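Albumin-1 (Psophocarpus tetragonolobus, PDB 1WBA) serves as a 2S seed storage protein and belongs to the leguminous Kunitz-type protease inhibitor family. Local coordinates at residues A[42-47]-A[107-112]; A[3-6]-A[12-15]. All coordinates share one frame; numbering follows the deposited sequence.

Contact 1 (A[42-47]-A[107-112])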
loop_
_atom_site.group_PDB
_atom_site.type_symbol
_atom_site.label_atom_id
_atom_site.label_comp_id
_atom_site.label_asym_id
_atom_site.label_seq_id
_atom_site.Cartn_x
_atom_site.Cartn_y
_atom_site.Cartn_z
ATOM N N ASP A 42 -10.201 -2.433 -17.413
ATOM C CA ASP A 42 -8.754 -2.447 -17.210
ATOM C C ASP A 42 -8.417 -1.432 -16.099
ATOM O O ASP A 42 -7.734 -0.430 -16.339
ATOM C CB ASP A 42 -8.067 -2.059 -18.526
ATOM C CG ASP A 42 -6.564 -2.296 -18.517
ATOM O OD1 ASP A 42 -6.061 -3.132 -17.731
ATOM O OD2 ASP A 42 -5.882 -1.640 -19.323
ATOM N N PRO A 43 -8.885 -1.694 -14.864
ATOM C CA PRO A 43 -8.652 -0.810 -13.711
ATOM C C PRO A 43 -7.169 -0.694 -13.348
ATOM O O PRO A 43 -6.439 -1.700 -13.315
ATOM C CB PRO A 43 -9.451 -1.491 -12.606
ATOM C CG PRO A 43 -9.288 -2.964 -12.928
ATOM C CD PRO A 43 -9.480 -2.979 -14.438
ATOM N N LEU A 44 -6.744 0.527 -13.040
ATOM C CA LEU A 44 -5.339 0.773 -12.718
ATOM C C LEU A 44 -5.128 1.497 -11.407
ATOM O O LEU A 44 -3.985 1.675 -10.988
ATOM C CB LEU A 44 -4.682 1.609 -13.820
ATOM C CG LEU A 44 -4.797 1.103 -15.248
ATOM C CD1 LEU A 44 -4.310 2.182 -16.173
ATOM C CD2 LEU A 44 -3.994 -0.176 -15.427
ATOM N N SER A 45 -6.216 1.889 -10.752
ATOM C CA SER A 45 -6.129 2.636 -9.500
ATOM C C SER A 45 -6.257 1.796 -8.225
ATOM O O SER A 45 -7.212 1.033 -8.071
ATOM C CB SER A 45 -7.193 3.736 -9.499
ATOM O OG SER A 45 -7.017 4.554 -10.630
ATOM N N ILE A 46 -5.295 1.948 -7.317
ATOM C CA ILE A 46 -5.331 1.240 -6.042
ATOM C C ILE A 46 -6.095 2.149 -5.086
ATOM O O ILE A 46 -5.699 3.297 -4.855
ATOM C CB ILE A 46 -3.906 0.949 -5.515
ATOM C CG1 ILE A 46 -3.163 0.077 -6.531
ATOM C CG2 ILE A 46 -3.982 0.243 -4.164
ATOM C CD1 ILE A 46 -1.710 -0.184 -6.210
ATOM N N VAL A 47 -7.192 1.639 -4.530
ATOM C CA VAL A 47 -8.042 2.430 -3.652
ATOM C C VAL A 47 -8.480 1.655 -2.422
ATOM O O VAL A 47 -8.247 0.450 -2.317
ATOM C CB VAL A 47 -9.358 2.841 -4.406
ATOM C CG1 VAL A 47 -9.038 3.535 -5.709
ATOM C CG2 VAL A 47 -10.242 1.608 -4.694
ATOM N N ALA A 107 1.684 -0.849 -11.308
ATOM C CA ALA A 107 2.944 -0.543 -11.975
ATOM C C ALA A 107 2.998 -1.006 -13.419
ATOM O O ALA A 107 2.326 -1.970 -13.793
ATOM C CB ALA A 107 4.095 -1.171 -11.209
ATOM N N GLY A 108 3.811 -0.308 -14.208
ATOM C CA GLY A 108 4.035 -0.657 -15.599
ATOM C C GLY A 108 3.020 -0.209 -16.610
ATOM O O GLY A 108 3.064 -0.660 -17.745
ATOM N N ARG A 109 2.125 0.680 -16.213
ATOM C CA ARG A 109 1.085 1.167 -17.112
ATOM C C ARG A 109 1.301 2.646 -17.431
ATOM O O ARG A 109 1.244 3.045 -18.587
ATOM C CB ARG A 109 -0.304 0.951 -16.498
ATOM C CG ARG A 109 -0.488 -0.376 -15.761
ATOM C CD ARG A 109 -0.399 -1.576 -16.687
ATOM N NE ARG A 109 -1.365 -2.616 -16.320
ATOM C CZ ARG A 109 -1.202 -3.520 -15.352
ATOM N NH1 ARG A 109 -0.095 -3.547 -14.614
ATOM N NH2 ARG A 109 -2.166 -4.408 -15.120
ATOM N N TYR A 110 1.551 3.458 -16.412
ATOM C CA TYR A 110 1.803 4.885 -16.600
ATOM C C TYR A 110 3.287 5.120 -16.685
ATOM O O TYR A 110 4.062 4.493 -15.958
ATOM C CB TYR A 110 1.244 5.692 -15.439
ATOM C CG TYR A 110 -0.255 5.733 -15.457
ATOM C CD1 TYR A 110 -0.923 6.562 -16.351
ATOM C CD2 TYR A 110 -1.005 4.949 -14.587
ATOM C CE1 TYR A 110 -2.289 6.610 -16.386
ATOM C CE2 TYR A 110 -2.387 4.985 -14.609
ATOM C CZ TYR A 110 -3.017 5.821 -15.510
ATOM O OH TYR A 110 -4.378 5.874 -15.556
ATOM N N PRO A 111 3.713 6.046 -17.554
ATOM C CA PRO A 111 5.148 6.296 -17.665
ATOM C C PRO A 111 5.739 7.121 -16.517
ATOM O O PRO A 111 6.911 6.951 -16.175
ATOM C CB PRO A 111 5.256 7.016 -19.013
ATOM C CG PRO A 111 3.965 7.808 -19.077
ATOM C CD PRO A 111 2.952 6.814 -18.563
ATOM N N ASN A 112 4.927 7.979 -15.911
ATOM C CA ASN A 112 5.384 8.864 -14.827
ATOM C C ASN A 112 5.428 8.287 -13.401
ATOM O O ASN A 112 4.902 8.883 -12.454
ATOM C CB ASN A 112 4.632 10.221 -14.859
ATOM C CG ASN A 112 3.119 10.086 -15.163
ATOM O OD1 ASN A 112 2.657 9.073 -15.715
ATOM N ND2 ASN A 112 2.355 11.127 -14.829
HETATM O O HOH W 1 -3.192 -2.177 -18.387
#

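Contact 2 (A[3-6]-A[12-15])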
loop_
_atom_site.group_PDB
_atom_site.type_symbol
_atom_site.label_atom_id
_atom_site.label_comp_id
_atom_site.label_asym_id
_atom_site.label_seq_id
_atom_site.Cartn_x
_atom_site.Cartn_y
_atom_site.Cartn_z
ATOM N N ASP A 3 11.660 -2.021 15.421
ATOM C CA ASP A 3 10.644 -2.973 15.845
ATOM C C ASP A 3 10.051 -3.764 14.696
ATOM O O ASP A 3 9.917 -3.244 13.598
ATOM C CB ASP A 3 9.488 -2.240 16.525
ATOM C CG ASP A 3 9.879 -1.623 17.846
ATOM O OD1 ASP A 3 10.774 -2.163 18.532
ATOM O OD2 ASP A 3 9.275 -0.592 18.198
ATOM N N PRO A 4 9.744 -5.053 14.926
ATOM C CA PRO A 4 9.152 -5.840 13.849
ATOM C C PRO A 4 7.682 -5.406 13.758
ATOM O O PRO A 4 7.128 -4.896 14.726
ATOM C CB PRO A 4 9.300 -7.286 14.355
ATOM C CG PRO A 4 9.218 -7.138 15.833
ATOM C CD PRO A 4 10.030 -5.895 16.109
ATOM N N VAL A 5 7.099 -5.504 12.570
ATOM C CA VAL A 5 5.700 -5.160 12.371
ATOM C C VAL A 5 4.906 -6.413 12.761
ATOM O O VAL A 5 5.333 -7.533 12.460
ATOM C CB VAL A 5 5.439 -4.820 10.896
ATOM C CG1 VAL A 5 3.952 -4.539 10.672
ATOM C CG2 VAL A 5 6.319 -3.627 10.479
ATOM N N TYR A 6 3.785 -6.237 13.452
ATOM C CA TYR A 6 2.967 -7.369 13.887
ATOM C C TYR A 6 1.665 -7.472 13.128
ATOM O O TYR A 6 1.095 -6.448 12.756
ATOM C CB TYR A 6 2.623 -7.241 15.378
ATOM C CG TYR A 6 3.767 -7.598 16.282
ATOM C CD1 TYR A 6 4.005 -8.923 16.649
ATOM C CD2 TYR A 6 4.661 -6.624 16.712
ATOM C CE1 TYR A 6 5.116 -9.269 17.415
ATOM C CE2 TYR A 6 5.768 -6.959 17.478
ATOM C CZ TYR A 6 5.988 -8.287 17.823
ATOM O OH TYR A 6 7.090 -8.600 18.580
ATOM N N LYS A 12 4.823 -11.711 14.392
ATOM C CA LYS A 12 5.629 -10.871 13.507
ATOM C C LYS A 12 5.304 -11.172 12.049
ATOM O O LYS A 12 5.035 -12.322 11.684
ATOM C CB LYS A 12 7.115 -11.106 13.724
ATOM C CG LYS A 12 7.600 -10.782 15.110
ATOM C CD LYS A 12 9.064 -11.109 15.147
ATOM C CE LYS A 12 9.654 -10.995 16.518
ATOM N NZ LYS A 12 11.083 -11.419 16.459
ATOM N N LEU A 13 5.312 -10.129 11.225
ATOM C CA LEU A 13 5.040 -10.292 9.810
ATOM C C LEU A 13 6.198 -11.085 9.228
ATOM O O LEU A 13 7.339 -10.912 9.640
ATOM C CB LEU A 13 4.962 -8.932 9.121
ATOM C CG LEU A 13 3.620 -8.509 8.529
ATOM C CD1 LEU A 13 2.563 -8.505 9.602
ATOM C CD2 LEU A 13 3.743 -7.145 7.876
ATOM N N VAL A 14 5.900 -11.960 8.285
ATOM C CA VAL A 14 6.925 -12.768 7.669
ATOM C C VAL A 14 7.279 -12.161 6.325
ATOM O O VAL A 14 6.398 -11.853 5.534
ATOM C CB VAL A 14 6.444 -14.232 7.480
ATOM C CG1 VAL A 14 7.440 -15.008 6.629
ATOM C CG2 VAL A 14 6.266 -14.901 8.834
ATOM N N ASN A 15 8.575 -11.997 6.086
ATOM C CA ASN A 15 9.064 -11.436 4.839
ATOM C C ASN A 15 8.574 -12.311 3.668
ATOM O O ASN A 15 8.740 -13.535 3.694
ATOM C CB ASN A 15 10.595 -11.349 4.875
ATOM C CG ASN A 15 11.178 -10.581 3.694
ATOM O OD1 ASN A 15 10.457 -9.952 2.896
ATOM N ND2 ASN A 15 12.496 -10.610 3.586
#

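Contact 1 (A[42-47]-A[107-112])
L44 reaches from just before strand 45-48 to the loop 107-112, where its two methyl groups part company: CD2 meets R109 and CD1 meets Y110. At the start of the loop, A107 offers its carbonyl O to R109 NH1 (3.0 Å, N-H...O angle 141°), in the plane of the guanidinium; this pins the arginine to its own loop, and D90 shares NH1 through a salt bridge. R109 suits its place by being two-natured. Its CG lies 3.5 Å from L44 CD2, while bends at chi2 and chi3 bring NE round to donate to a water (2.8 Å) that in turn donates to D42 OD2, an indirect link between opposite charges at the surface. In this beta-trefoil of Kunitz type, the loop joins strands 103-106 and 113-114, and L44 itself bonds through its backbone to L106. Y110 completes the contact: CE2 stands 3.7 Å from L44 CD1, the ring turned obliquely to the methyl, while OH bonds to E38 and the rings of Y110 and F97 meet edge-to-face. Shortening L44 to an alanine would take both methyls away, and the methylenes of R109 and the ring of Y110 would probably be left with a gap between them.

Contact 2 (A[3-6]-A[12-15])
The ring of Y6 meets K12 along its CD1-CE1 side, where CE1 stands 3.7 Å from K12 CG and CD1 lies equally close to the backbone N of K12, which approaches the ring obliquely. The two side chains run side by side and point the same way, so the tyrosine's hydrocarbon surface is matched by lysine methylenes. Both segments belong to the N-terminal approach to strand 17-23 of a beta-trefoil: the chain loops round after Y6 and returns to it, and a single beta bridge joins Y6 to K12, their CA atoms 4.4 Å apart.

Lysine suits this exposed position because its long aliphatic part can cover apolar neighbours while the ammonium end extends past them. With its chain extended beyond CG, it also passes P4, whose CB lies 3.9 Å from K12 CD. The compact proline ring thus offers a second apolar surface to the same methylenes.

The polar tie is made by the backbone. L13 N donates to V5 O at 2.9 Å, with an N-H...O angle of 162° and the donor tilted out of the carbonyl plane, and K12 CA adds a CA-H...O contact to that oxygen at 3.5 Å. Beyond this bond the branched V5 and L13 turn into the protein, where both rest on F169 of strand 166-171, and each bonds through its backbone to I72. They suit that buried side because neither brings a polar group. The chi1 of L13, -115° and so away from the staggered positions, helps to set CD2 against V5 CG1 at 3.8 Å and to bring CD1 to 3.8 Å from the carbonyl carbon C of Y6.

Contact 2 is complete within the first fifteen residues, well before either segment of contact 1, so the two follow one another along the chain rather than nesting. They lie on opposite sides of the molecule's centre, their centres 28 Å apart and their nearest atoms about 16 Å, so they do not meet. The large antiparallel sheet still relates them: contact 2 precedes strand 17-23, and its V5 and L13 rest on strand 166-171, while segment 42-47 runs into strand 45-48, reached across that sheet through strands 130-136, 142-148 and 154-159. Thus contact 2 draws two parts of the N-terminal region together, and contact 1 lies where the start of strand 45-48 meets the loop between the outer strands of the three-stranded sheet, at the surface.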